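Local structure of bacterial bifunctional deaminase-reductase C-terminal domain-containing protein (Corynebacterium diphtheriae, 2P4G) at residues I216-I221 with N251-S256; T113-S118 with L139-Q144; T17-V22 with L66-G71. The protein is probably an NADP-dependent reductase that acts on 5-amino-6-(5-phosphoribosylamino)uracil in riboflavin biosynthesis. All coordinates share one frame; numbering follows the deposited sequence.

Interaction 1 (I216-I221 with N251-S256); sequences IAPNII and NGLIFS
The flat groups that meet here are the peptide units of I216 and I254, each giving its N-H to the carbonyl of the other: I216 N donates to I254 O at 2.8 Å and I254 N to I216 O at 2.9 Å. This reciprocal exchange makes I216 and I254 an antiparallel hydrogen-bonded pair, the one bridged pair between the two segments. I216 O is also held by water 1, which donates to it at 2.7 Å and to G252 O at 2.7 Å, bridging the two carbonyls. The puckered pyrrolidine ring of P218 touches N251-S256 through its CD and CG carbons: CD lies 3.6 Å from CD1 of L253, and CG lies 3.6 Å from the carbonyl O of N251. P218 is the centre of an inverse gamma turn, closed by a bond from N219 N to A217 O of 2.6 Å, and the turn separates strand 211-217 from strand 219-222. The side chains of I216 and I254 emerge on the same face, with CB atoms 4.1 Å apart. In both, CG1 stands anti to the carbonyl carbon (chi1 -55° and -57°), which makes the pair branch alike. G252, with positive phi, leads into the strand. That isoleucine face turns to the second subunit, where I216 packs on I216 and I254 on Y258 of that chain. N219, I220 and I221 pair antiparallel with a strand of that second subunit, so the sheet continues through the dimer interface. Within the chain, L253 and F255 touch helix 60-72, A217 bonds to T42 of strand 35-43, and F255 bonds to S247 of strand 237-248; strands 211-217 and 254-260 thus lie between these two strands in the sheet.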
ATOM      1  N   ILE A 216      -4.330   5.396  -4.228  1.00 75.31           N
ATOM      2  CA  ILE A 216      -3.443   5.407  -3.063  1.00 73.87           C
ATOM      3  C   ILE A 216      -3.486   6.792  -2.454  1.00 74.06           C
ATOM      4  O   ILE A 216      -3.071   7.787  -3.077  1.00 73.92           O
ATOM      5  CB  ILE A 216      -2.018   5.049  -3.429  1.00 74.20           C
ATOM      6  CG1 ILE A 216      -2.012   3.697  -4.162  1.00 73.26           C
ATOM      7  CG2 ILE A 216      -1.145   5.024  -2.154  1.00 64.48           C
ATOM      8  CD1 ILE A 216      -0.910   3.525  -5.130  1.00 79.94           C
ATOM      9  N   ALA A 217      -4.013   6.829  -1.235  1.00 72.66           N
ATOM     10  CA  ALA A 217      -4.357   8.055  -0.560  1.00 70.99           C
ATOM     11  C   ALA A 217      -3.151   8.506   0.227  1.00 70.66           C
ATOM     12  O   ALA A 217      -2.406   7.683   0.774  1.00 67.82           O
ATOM     13  CB  ALA A 217      -5.557   7.840   0.359  1.00 71.70           C
ATOM     14  N   PRO A 218      -2.926   9.833   0.268  1.00 71.71           N
ATOM     15  CA  PRO A 218      -1.747  10.365   0.918  1.00 70.33           C
ATOM     16  C   PRO A 218      -1.849  10.263   2.447  1.00 72.54           C
ATOM     17  O   PRO A 218      -1.795  11.272   3.151  1.00 74.02           O
ATOM     18  CB  PRO A 218      -1.747  11.817   0.447  1.00 69.38           C
ATOM     19  CG  PRO A 218      -3.210  12.149   0.314  1.00 68.06           C
ATOM     20  CD  PRO A 218      -3.789  10.908  -0.275  1.00 70.13           C
ATOM     21  N   ASN A 219      -2.015   9.057   2.969  1.00 74.47           N
ATOM     22  CA  ASN A 219      -1.974   8.875   4.413  1.00 75.54           C
ATOM     23  C   ASN A 219      -1.378   7.555   4.889  1.00 73.56           C
ATOM     24  O   ASN A 219      -1.272   6.589   4.141  1.00 71.64           O
ATOM     25  CB  ASN A 219      -3.329   9.180   5.072  1.00 80.69           C
ATOM     26  CG  ASN A 219      -4.492   8.658   4.297  1.00 83.91           C
ATOM     27  OD1 ASN A 219      -5.312   9.428   3.766  1.00 86.63           O
ATOM     28  ND2 ASN A 219      -4.578   7.340   4.210  1.00 94.99           N
ATOM     29  N   ILE A 220      -0.914   7.578   6.131  1.00 72.68           N
ATOM     30  CA  ILE A 220      -0.335   6.420   6.810  1.00 71.13           C
ATOM     31  C   ILE A 220      -1.259   6.077   7.947  1.00 69.08           C
ATOM     32  O   ILE A 220      -1.618   6.942   8.696  1.00 69.33           O
ATOM     33  CB  ILE A 220       1.019   6.752   7.433  1.00 69.10           C
ATOM     34  CG1 ILE A 220       2.033   7.099   6.332  1.00 69.58           C
ATOM     35  CG2 ILE A 220       1.461   5.623   8.348  1.00 64.45           C
ATOM     36  CD1 ILE A 220       3.425   7.386   6.827  1.00 63.53           C
ATOM     37  N   ILE A 221      -1.645   4.813   8.052  1.00 70.37           N
ATOM     38  CA  ILE A 221      -2.540   4.325   9.106  1.00 70.76           C
ATOM     39  C   ILE A 221      -1.889   3.107   9.765  1.00 71.27           C
ATOM     40  O   ILE A 221      -1.712   2.059   9.117  1.00 70.06           O
ATOM     41  CB  ILE A 221      -3.913   3.942   8.526  1.00 71.42           C
ATOM     42  CG1 ILE A 221      -4.545   5.174   7.827  1.00 72.93           C
ATOM     43  CG2 ILE A 221      -4.812   3.386   9.635  1.00 66.54           C
ATOM     44  CD1 ILE A 221      -5.741   4.880   6.918  1.00 70.58           C
ATOM     45  N   ASN A 251      -5.156  16.868  -4.648  1.00 74.89           N
ATOM     46  CA  ASN A 251      -4.992  16.494  -3.246  1.00 74.17           C
ATOM     47  C   ASN A 251      -3.942  15.401  -3.006  1.00 74.05           C
ATOM     48  O   ASN A 251      -3.772  14.955  -1.879  1.00 77.30           O
ATOM     49  CB  ASN A 251      -6.331  16.053  -2.687  1.00 71.18           C
ATOM     50  CG  ASN A 251      -7.367  17.157  -2.749  1.00 74.68           C
ATOM     51  OD1 ASN A 251      -8.399  17.015  -3.392  1.00 83.71           O
ATOM     52  ND2 ASN A 251      -7.085  18.272  -2.091  1.00 69.08           N
ATOM     53  N   GLY A 252      -3.262  14.958  -4.058  1.00 72.85           N
ATOM     54  CA  GLY A 252      -2.137  14.047  -3.920  1.00 72.67           C
ATOM     55  C   GLY A 252      -2.523  12.586  -3.853  1.00 72.55           C
ATOM     56  O   GLY A 252      -1.706  11.745  -3.466  1.00 73.13           O
ATOM     57  N   LEU A 253      -3.755  12.267  -4.243  1.00 70.05           N
ATOM     58  CA  LEU A 253      -4.161  10.881  -4.354  1.00 69.68           C
ATOM     59  C   LEU A 253      -3.616  10.332  -5.656  1.00 71.94           C
ATOM     60  O   LEU A 253      -3.627  11.029  -6.672  1.00 73.18           O
ATOM     61  CB  LEU A 253      -5.685  10.729  -4.328  1.00 72.65           C
ATOM     62  CG  LEU A 253      -6.409  10.803  -2.960  1.00 66.71           C
ATOM     63  CD1 LEU A 253      -6.365  12.211  -2.407  1.00 66.52           C
ATOM     64  CD2 LEU A 253      -7.858  10.284  -3.098  1.00 66.20           C
ATOM     65  N   ILE A 254      -3.112   9.100  -5.624  1.00 71.36           N
ATOM     66  CA  ILE A 254      -2.546   8.468  -6.830  1.00 70.13           C
ATOM     67  C   ILE A 254      -3.640   7.565  -7.347  1.00 71.30           C
ATOM     68  O   ILE A 254      -4.317   6.880  -6.571  1.00 70.50           O
ATOM     69  CB  ILE A 254      -1.269   7.635  -6.572  1.00 68.91           C
ATOM     70  CG1 ILE A 254      -0.181   8.476  -5.912  1.00 68.57           C
ATOM     71  CG2 ILE A 254      -0.709   7.024  -7.883  1.00 71.29           C
ATOM     72  CD1 ILE A 254       1.007   7.610  -5.413  1.00 65.97           C
ATOM     73  N   PHE A 255      -3.840   7.613  -8.659  1.00 70.39           N
ATOM     74  CA  PHE A 255      -4.762   6.734  -9.305  1.00 70.95           C
ATOM     75  C   PHE A 255      -3.941   5.870 -10.227  1.00 69.85           C
ATOM     76  O   PHE A 255      -3.134   6.381 -11.002  1.00 70.88           O
ATOM     77  CB  PHE A 255      -5.803   7.515 -10.092  1.00 69.73           C
ATOM     78  CG  PHE A 255      -6.562   8.487  -9.264  1.00 71.24           C
ATOM     79  CD1 PHE A 255      -7.576   8.053  -8.424  1.00 73.25           C
ATOM     80  CD2 PHE A 255      -6.260   9.825  -9.297  1.00 69.98           C
ATOM     81  CE1 PHE A 255      -8.265   8.930  -7.661  1.00 67.95           C
ATOM     82  CE2 PHE A 255      -6.966  10.714  -8.529  1.00 75.67           C
ATOM     83  CZ  PHE A 255      -7.971  10.271  -7.709  1.00 71.15           C
ATOM     84  N   SER A 256      -4.177   4.564 -10.143  1.00 68.83           N
ATOM     85  CA  SER A 256      -3.411   3.574 -10.879  1.00 70.96           C
ATOM     86  C   SER A 256      -4.382   2.551 -11.455  1.00 69.88           C
ATOM     87  O   SER A 256      -5.342   2.182 -10.809  1.00 71.68           O
ATOM     88  CB  SER A 256      -2.410   2.876  -9.954  1.00 72.13           C
ATOM     89  OG  SER A 256      -3.089   2.099  -8.985  1.00 75.07           O
TER
HETATM   90  O   HOH W   1      -1.043   9.365  -2.281  1.00 54.56           O

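Interaction 2 (T113-S118 with L139-Q144). With EDO (1,2-ethanediol), chain N.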
ATOM      1  N   THR A 113     -25.353  -5.399  -6.937  1.00 75.66           N
ATOM      2  CA  THR A 113     -25.351  -6.775  -6.426  1.00 75.07           C
ATOM      3  C   THR A 113     -24.654  -6.814  -5.071  1.00 74.00           C
ATOM      4  O   THR A 113     -23.483  -6.428  -4.937  1.00 70.77           O
ATOM      5  CB  THR A 113     -24.646  -7.750  -7.412  1.00 75.41           C
ATOM      6  OG1 THR A 113     -25.224  -7.591  -8.705  1.00 69.51           O
ATOM      7  CG2 THR A 113     -24.779  -9.223  -6.971  1.00 70.86           C
ATOM      8  N   LEU A 114     -25.407  -7.252  -4.068  1.00 72.89           N
ATOM      9  CA  LEU A 114     -24.967  -7.174  -2.686  1.00 71.68           C
ATOM     10  C   LEU A 114     -24.758  -8.555  -2.168  1.00 71.23           C
ATOM     11  O   LEU A 114     -25.662  -9.407  -2.268  1.00 71.79           O
ATOM     12  CB  LEU A 114     -26.026  -6.488  -1.824  1.00 72.90           C
ATOM     13  CG  LEU A 114     -26.367  -5.043  -2.168  1.00 73.80           C
ATOM     14  CD1 LEU A 114     -27.517  -4.579  -1.243  1.00 68.06           C
ATOM     15  CD2 LEU A 114     -25.122  -4.113  -2.041  1.00 67.08           C
ATOM     16  N   LEU A 115     -23.551  -8.793  -1.659  1.00 71.58           N
ATOM     17  CA  LEU A 115     -23.177 -10.069  -1.092  1.00 69.88           C
ATOM     18  C   LEU A 115     -23.367 -10.013   0.419  1.00 70.88           C
ATOM     19  O   LEU A 115     -22.757  -9.194   1.110  1.00 71.02           O
ATOM     20  CB  LEU A 115     -21.711 -10.357  -1.413  1.00 71.71           C
ATOM     21  CG  LEU A 115     -21.287 -10.291  -2.880  1.00 74.20           C
ATOM     22  CD1 LEU A 115     -19.828 -10.722  -3.018  1.00 74.52           C
ATOM     23  CD2 LEU A 115     -22.160 -11.138  -3.759  1.00 69.19           C
ATOM     24  N   SER A 116     -24.214 -10.886   0.938  1.00 73.29           N
ATOM     25  CA  SER A 116     -24.593 -10.848   2.343  1.00 72.41           C
ATOM     26  C   SER A 116     -24.835 -12.229   2.880  1.00 73.56           C
ATOM     27  O   SER A 116     -25.857 -12.884   2.556  1.00 76.36           O
ATOM     28  CB  SER A 116     -25.879 -10.017   2.517  1.00 72.59           C
ATOM     29  OG  SER A 116     -26.289 -10.017   3.877  1.00 72.93           O
ATOM     30  N   LYS A 117     -23.953 -12.680   3.746  1.00 74.43           N
ATOM     31  CA  LYS A 117     -24.193 -13.959   4.383  1.00 77.23           C
ATOM     32  C   LYS A 117     -25.228 -13.866   5.500  1.00 71.22           C
ATOM     33  O   LYS A 117     -26.004 -14.784   5.677  1.00 75.00           O
ATOM     34  CB  LYS A 117     -22.872 -14.608   4.832  1.00 81.54           C
ATOM     35  CG  LYS A 117     -21.968 -15.021   3.618  1.00 87.02           C
ATOM     36  CD  LYS A 117     -20.815 -15.951   4.000  1.00 85.52           C
ATOM     37  CE  LYS A 117     -19.587 -15.728   3.106  1.00 93.60           C
ATOM     38  NZ  LYS A 117     -18.620 -16.882   3.167  1.00 95.33           N
ATOM     39  N   SER A 118     -25.279 -12.753   6.218  1.00 68.32           N
ATOM     40  CA  SER A 118     -26.261 -12.571   7.323  1.00 66.10           C
ATOM     41  C   SER A 118     -27.649 -12.124   6.870  1.00 64.55           C
ATOM     42  O   SER A 118     -28.649 -12.402   7.551  1.00 61.69           O
ATOM     43  CB  SER A 118     -25.754 -11.548   8.344  1.00 64.33           C
ATOM     44  OG  SER A 118     -25.837 -10.219   7.830  1.00 68.60           O
ATOM     45  N   LEU A 139     -29.621  -6.964  -6.362  1.00 71.22           N
ATOM     46  CA  LEU A 139     -29.626  -8.396  -6.389  1.00 71.04           C
ATOM     47  C   LEU A 139     -28.844  -8.811  -5.127  1.00 70.87           C
ATOM     48  O   LEU A 139     -27.680  -8.452  -4.959  1.00 69.83           O
ATOM     49  CB  LEU A 139     -28.963  -8.892  -7.678  1.00 71.25           C
ATOM     50  CG  LEU A 139     -28.777 -10.398  -7.857  1.00 70.65           C
ATOM     51  CD1 LEU A 139     -30.116 -11.133  -7.798  1.00 69.36           C
ATOM     52  CD2 LEU A 139     -28.013 -10.678  -9.171  1.00 68.63           C
ATOM     53  N   VAL A 140     -29.500  -9.538  -4.227  1.00 71.08           N
ATOM     54  CA  VAL A 140     -28.847 -10.010  -3.015  1.00 70.93           C
ATOM     55  C   VAL A 140     -28.370 -11.440  -3.226  1.00 72.61           C
ATOM     56  O   VAL A 140     -29.126 -12.286  -3.704  1.00 73.42           O
ATOM     57  CB  VAL A 140     -29.761  -9.910  -1.787  1.00 70.35           C
ATOM     58  CG1 VAL A 140     -29.050 -10.505  -0.521  1.00 65.87           C
ATOM     59  CG2 VAL A 140     -30.144  -8.460  -1.582  1.00 65.46           C
ATOM     60  N   ILE A 141     -27.099 -11.680  -2.908  1.00 72.86           N
ATOM     61  CA  ILE A 141     -26.501 -13.007  -3.016  1.00 71.90           C
ATOM     62  C   ILE A 141     -26.071 -13.443  -1.602  1.00 71.82           C
ATOM     63  O   ILE A 141     -25.230 -12.814  -0.976  1.00 70.38           O
ATOM     64  CB  ILE A 141     -25.257 -13.042  -3.956  1.00 71.39           C
ATOM     65  CG1 ILE A 141     -25.553 -12.412  -5.330  1.00 71.39           C
ATOM     66  CG2 ILE A 141     -24.710 -14.484  -4.073  1.00 64.47           C
ATOM     67  CD1 ILE A 141     -26.479 -13.175  -6.198  1.00 71.46           C
ATOM     68  N   THR A 142     -26.661 -14.530  -1.126  1.00 72.62           N
ATOM     69  CA  THR A 142     -26.380 -15.066   0.181  1.00 72.42           C
ATOM     70  C   THR A 142     -26.096 -16.575   0.082  1.00 73.90           C
ATOM     71  O   THR A 142     -25.922 -17.125  -1.010  1.00 75.49           O
ATOM     72  CB  THR A 142     -27.554 -14.755   1.131  1.00 72.13           C
ATOM     73  OG1 THR A 142     -27.235 -15.210   2.449  1.00 68.72           O
ATOM     74  CG2 THR A 142     -28.835 -15.401   0.654  1.00 66.45           C
ATOM     75  N   GLN A 143     -26.046 -17.243   1.221  1.00 74.26           N
ATOM     76  CA  GLN A 143     -25.722 -18.655   1.269  1.00 74.90           C
ATOM     77  C   GLN A 143     -26.611 -19.321   2.301  1.00 75.82           C
ATOM     78  O   GLN A 143     -26.932 -18.718   3.300  1.00 78.13           O
ATOM     79  CB  GLN A 143     -24.250 -18.785   1.651  1.00 74.89           C
ATOM     80  CG  GLN A 143     -23.659 -20.154   1.470  1.00 78.59           C
ATOM     81  CD  GLN A 143     -22.144 -20.130   1.264  1.00 87.06           C
ATOM     82  OE1 GLN A 143     -21.435 -19.207   1.700  1.00 83.53           O
ATOM     83  NE2 GLN A 143     -21.641 -21.161   0.596  1.00 95.45           N
ATOM     84  N   GLN A 144     -27.038 -20.549   2.067  1.00 78.10           N
ATOM     85  CA  GLN A 144     -27.781 -21.270   3.092  1.00 79.53           C
ATOM     86  C   GLN A 144     -26.834 -21.475   4.252  1.00 81.37           C
ATOM     87  O   GLN A 144     -25.796 -22.109   4.074  1.00 81.22           O
ATOM     88  CB  GLN A 144     -28.261 -22.621   2.585  1.00 79.59           C
ATOM     89  CG  GLN A 144     -29.201 -23.348   3.541  1.00 81.43           C
ATOM     90  CD  GLN A 144     -30.635 -22.847   3.461  1.00 85.01           C
ATOM     91  OE1 GLN A 144     -31.180 -22.645   2.372  1.00 87.21           O
ATOM     92  NE2 GLN A 144     -31.259 -22.654   4.620  1.00 87.30           N
TER
HETATM   93  C1  EDO N 282     -20.833  -8.623   3.909  1.00 78.55           C
HETATM   94  O1  EDO N 282     -19.801  -7.718   3.494  1.00 73.92           O
HETATM   95  C2  EDO N 282     -20.535 -10.026   3.380  1.00 88.36           C
HETATM   96  O2  EDO N 282     -21.425 -10.966   4.008  1.00 89.42           O
HETATM   97  O   HOH W   2     -18.435 -19.275   1.720  1.00 91.44           O
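L139 O is approached by two groups of the neighbouring strand: L114 N donates to it at 2.7 Å, and the CA of T113 adds a CH...O contact at 3.2 Å. This is regular parallel pairing within the mixed sheet, consistent with the dihydrofolate-reductase-like fold expected of the RibD C-terminal family, T113, L114 and L115 standing beside L139, V140 and I141, with strand directions 23° apart. The pattern then alternates: I141 N donates to L114 O at 2.8 Å, and S116 N to I141 O at 2.9 Å. No helix or strand occurs in the connection between the segments. T113, L115, L139 and I141 share one face; helix 175-184 covers T113, L115 and I141 there, the last two both reaching A179. I141 rests against two residues of the adjoining strand: its CG1 lies 3.7 Å from CG2 of T113, and its CB 3.6 Å from CD2 of L115. With CG1 anti to the carbonyl carbon (chi1 -51°), I141 sets that branch against the threonine methyl. L114 and V140 occupy the reverse face. Beyond the paired residues K117 and Q143 run side by side, and Q143 NE2 is held by P170 O. Their polar ends are joined through water 2, which accepts from K117 NZ at 2.8 Å and donates to Q143 OE1 at 3.0 Å.

Interaction 3 (T17-V22 with L66-G71); sequences TTEQIV and LIQLRG. With EDO (1,2-ethanediol), chain G.
Helix 18-23 packs against helix 60-72, and the helix-to-helix contact is carried by T18 and V22, one turn apart, facing Q68 and L69. The axes of the short segments approach to 9.2 Å with their directions 51° apart. At the start of the first helix the T18 hydroxyl accepts from the amide of Q68, NE2 to OG1 being 2.6 Å. The oxygen lies close to the amide plane, and the N-H...O angle of 146° marks a somewhat bent bond. Two torsions bring these groups together. T18 places OG1 between its backbone N and carbonyl carbon, while the Q68 chain leaves anti to its backbone N and then folds at chi2 (78°), which swings the amide over the first turn. There NE2 lies 3.2 Å from E19 N, but both are donors and no bond joins them; the amide carbon CD sits 3.8 Å from E19 CA. The aliphatic part of Q68 serves a second purpose: its CG is 3.6 Å from CG2 of V22 and 3.5 Å from T18 O. The other V22 branch, CG1, reaches CD1 of L69 at 4.1 Å, so the two methyls of V22 are shared between successive residues of helix 60-72. T17 occupies the N-cap position, its OG1 accepting from Q20 N at 2.9 Å. R70 takes no part in the helix contact; its NE forms a salt bridge with E194, and NH1 and NH2 grip a 1,2-ethanediol oxygen. L65 lies against T18, I21 and V22, while W72 touches V22. L69 rests on R37 and I39 of strand 35-43 and on S192 of strand 190-195; I21 O accepts from R257 NH1 and V22 O from R37 NH1, seating the short helix over the sheet.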
ATOM      1  N   THR A  17      -8.008  12.375 -17.597  1.00 87.79           N
ATOM      2  CA  THR A  17      -9.371  12.433 -17.152  1.00 85.52           C
ATOM      3  C   THR A  17      -9.753  11.080 -16.565  1.00 83.64           C
ATOM      4  O   THR A  17      -9.090  10.081 -16.800  1.00 84.51           O
ATOM      5  CB  THR A  17     -10.307  12.770 -18.322  1.00 85.97           C
ATOM      6  OG1 THR A  17     -10.559  11.584 -19.079  1.00 87.94           O
ATOM      7  CG2 THR A  17      -9.691  13.838 -19.243  1.00 84.18           C
ATOM      8  N   THR A  18     -10.840  11.056 -15.810  1.00 81.13           N
ATOM      9  CA  THR A  18     -11.379   9.820 -15.302  1.00 79.49           C
ATOM     10  C   THR A  18     -11.846   8.937 -16.449  1.00 77.79           C
ATOM     11  O   THR A  18     -11.783   7.719 -16.367  1.00 77.35           O
ATOM     12  CB  THR A  18     -12.533  10.065 -14.314  1.00 76.96           C
ATOM     13  OG1 THR A  18     -13.570  10.823 -14.939  1.00 76.83           O
ATOM     14  CG2 THR A  18     -12.037  10.811 -13.115  1.00 77.77           C
ATOM     15  N   GLU A  19     -12.318   9.555 -17.515  1.00 77.47           N
ATOM     16  CA  GLU A  19     -12.735   8.813 -18.693  1.00 80.20           C
ATOM     17  C   GLU A  19     -11.538   8.096 -19.336  1.00 80.64           C
ATOM     18  O   GLU A  19     -11.670   6.991 -19.860  1.00 81.80           O
ATOM     19  CB  GLU A  19     -13.414   9.752 -19.701  1.00 80.40           C
ATOM     20  CG  GLU A  19     -14.192   9.027 -20.764  1.00 81.11           C
ATOM     21  CD  GLU A  19     -14.888   9.972 -21.723  1.00 88.68           C
ATOM     22  OE1 GLU A  19     -14.197  10.722 -22.457  1.00 83.35           O
ATOM     23  OE2 GLU A  19     -16.138   9.948 -21.753  1.00 95.76           O
ATOM     24  N   GLN A  20     -10.368   8.716 -19.281  1.00 80.54           N
ATOM     25  CA  GLN A  20      -9.168   8.065 -19.779  1.00 81.72           C
ATOM     26  C   GLN A  20      -8.831   6.860 -18.932  1.00 79.94           C
ATOM     27  O   GLN A  20      -8.642   5.768 -19.443  1.00 82.38           O
ATOM     28  CB  GLN A  20      -7.998   9.043 -19.813  1.00 82.95           C
ATOM     29  CG  GLN A  20      -8.191  10.159 -20.845  1.00 88.70           C
ATOM     30  CD  GLN A  20      -7.069  11.172 -20.809  1.00 99.64           C
ATOM     31  OE1 GLN A  20      -5.961  10.870 -20.337  1.00112.35           O
ATOM     32  NE2 GLN A  20      -7.337  12.377 -21.310  1.00100.13           N
ATOM     33  N   ILE A  21      -8.781   7.071 -17.629  1.00 77.63           N
ATOM     34  CA  ILE A  21      -8.428   6.031 -16.686  1.00 76.26           C
ATOM     35  C   ILE A  21      -9.271   4.796 -16.909  1.00 74.35           C
ATOM     36  O   ILE A  21      -8.745   3.698 -16.912  1.00 74.98           O
ATOM     37  CB  ILE A  21      -8.616   6.522 -15.243  1.00 76.81           C
ATOM     38  CG1 ILE A  21      -7.627   7.648 -14.948  1.00 81.46           C
ATOM     39  CG2 ILE A  21      -8.397   5.398 -14.267  1.00 79.57           C
ATOM     40  CD1 ILE A  21      -7.938   8.465 -13.718  1.00 81.75           C
ATOM     41  N   VAL A  22     -10.578   4.989 -17.098  1.00 72.06           N
ATOM     42  CA  VAL A  22     -11.521   3.890 -17.263  1.00 69.51           C
ATOM     43  C   VAL A  22     -11.517   3.305 -18.682  1.00 70.90           C
ATOM     44  O   VAL A  22     -11.591   2.094 -18.850  1.00 69.54           O
ATOM     45  CB  VAL A  22     -12.973   4.301 -16.866  1.00 69.48           C
ATOM     46  CG1 VAL A  22     -13.967   3.208 -17.232  1.00 65.66           C
ATOM     47  CG2 VAL A  22     -13.069   4.607 -15.373  1.00 63.39           C
ATOM     48  N   LEU A  66     -15.068   6.569  -9.332  1.00 74.95           N
ATOM     49  CA  LEU A  66     -16.017   5.513  -9.022  1.00 77.18           C
ATOM     50  C   LEU A  66     -17.230   5.620  -9.935  1.00 76.23           C
ATOM     51  O   LEU A  66     -17.666   4.625 -10.495  1.00 76.15           O
ATOM     52  CB  LEU A  66     -16.482   5.563  -7.566  1.00 78.81           C
ATOM     53  CG  LEU A  66     -16.165   4.380  -6.665  1.00 89.31           C
ATOM     54  CD1 LEU A  66     -16.912   4.578  -5.329  1.00 91.36           C
ATOM     55  CD2 LEU A  66     -16.543   3.041  -7.315  1.00 86.90           C
ATOM     56  N   ILE A  67     -17.772   6.832 -10.077  1.00 76.90           N
ATOM     57  CA  ILE A  67     -18.954   7.049 -10.918  1.00 76.60           C
ATOM     58  C   ILE A  67     -18.655   6.701 -12.374  1.00 75.96           C
ATOM     59  O   ILE A  67     -19.477   6.079 -13.047  1.00 76.60           O
ATOM     60  CB  ILE A  67     -19.475   8.498 -10.815  1.00 76.78           C
ATOM     61  CG1 ILE A  67     -20.016   8.769  -9.411  1.00 80.18           C
ATOM     62  CG2 ILE A  67     -20.583   8.762 -11.830  1.00 74.84           C
ATOM     63  CD1 ILE A  67     -20.932   7.750  -8.940  1.00 72.56           C
ATOM     64  N   GLN A  68     -17.481   7.097 -12.844  1.00 74.85           N
ATOM     65  CA  GLN A  68     -17.047   6.791 -14.224  1.00 75.10           C
ATOM     66  C   GLN A  68     -17.040   5.274 -14.447  1.00 71.41           C
ATOM     67  O   GLN A  68     -17.532   4.791 -15.462  1.00 70.01           O
ATOM     68  CB  GLN A  68     -15.653   7.384 -14.502  1.00 74.50           C
ATOM     69  CG  GLN A  68     -15.268   7.423 -15.950  1.00 77.92           C
ATOM     70  CD  GLN A  68     -15.927   8.572 -16.683  1.00 78.14           C
ATOM     71  OE1 GLN A  68     -16.965   8.405 -17.326  1.00 71.65           O
ATOM     72  NE2 GLN A  68     -15.344   9.751 -16.562  1.00 77.80           N
ATOM     73  N   LEU A  69     -16.510   4.533 -13.479  1.00 70.75           N
ATOM     74  CA  LEU A  69     -16.413   3.064 -13.585  1.00 70.71           C
ATOM     75  C   LEU A  69     -17.785   2.412 -13.490  1.00 69.81           C
ATOM     76  O   LEU A  69     -18.080   1.456 -14.202  1.00 69.51           O
ATOM     77  CB  LEU A  69     -15.449   2.481 -12.531  1.00 71.23           C
ATOM     78  CG  LEU A  69     -15.091   0.985 -12.714  1.00 73.34           C
ATOM     79  CD1 LEU A  69     -14.418   0.665 -14.057  1.00 63.10           C
ATOM     80  CD2 LEU A  69     -14.244   0.469 -11.570  1.00 67.53           C
ATOM     81  N   ARG A  70     -18.639   2.981 -12.657  1.00 68.46           N
ATOM     82  CA  ARG A  70     -20.050   2.615 -12.647  1.00 71.37           C
ATOM     83  C   ARG A  70     -20.748   2.833 -13.983  1.00 69.79           C
ATOM     84  O   ARG A  70     -21.613   2.047 -14.356  1.00 71.84           O
ATOM     85  CB  ARG A  70     -20.804   3.359 -11.534  1.00 72.46           C
ATOM     86  CG  ARG A  70     -20.524   2.782 -10.155  1.00 71.51           C
ATOM     87  CD  ARG A  70     -21.348   3.458  -9.066  1.00 73.56           C
ATOM     88  NE  ARG A  70     -21.293   2.645  -7.855  1.00 77.39           N
ATOM     89  CZ  ARG A  70     -22.218   2.640  -6.901  1.00 76.85           C
ATOM     90  NH1 ARG A  70     -23.279   3.430  -6.973  1.00 79.01           N
ATOM     91  NH2 ARG A  70     -22.078   1.826  -5.869  1.00 75.66           N
ATOM     92  N   GLY A  71     -20.367   3.886 -14.700  1.00 67.94           N
ATOM     93  CA  GLY A  71     -20.884   4.140 -16.025  1.00 68.21           C
ATOM     94  C   GLY A  71     -20.419   3.135 -17.054  1.00 68.23           C
ATOM     95  O   GLY A  71     -21.073   2.950 -18.076  1.00 69.56           O
TER
HETATM   96  C1  EDO G 275     -25.638   5.254  -4.470  1.00 77.99           C
HETATM   97  O1  EDO G 275     -25.506   6.622  -4.068  1.00 74.73           O
HETATM   98  C2  EDO G 275     -24.548   4.264  -3.974  1.00 72.69           C
HETATM   99  O2  EDO G 275     -24.722   2.876  -4.485  1.00 62.47           O

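In the fold
From the N terminus, interaction 3 is reached first: it closes a loop of 43 intervening residues, including strand 35-43, and sets the first helix on helix 60-72. Interaction 2 follows, joining strands 111-115 and 139-143 across a helix-free connection of 20 residues. Interaction 1 comes last and ties strand 211-217 to strand 254-260 after 29 residues, 13 of them strand. The three loops follow one another in series; none nests within or crosses another. Interactions 1 and 2 belong to the same sheet, on opposite sides of the chain's centre with centres 31 Å apart. Interaction 3 approaches interaction 1 to about 4 Å between nearest atoms, without touching.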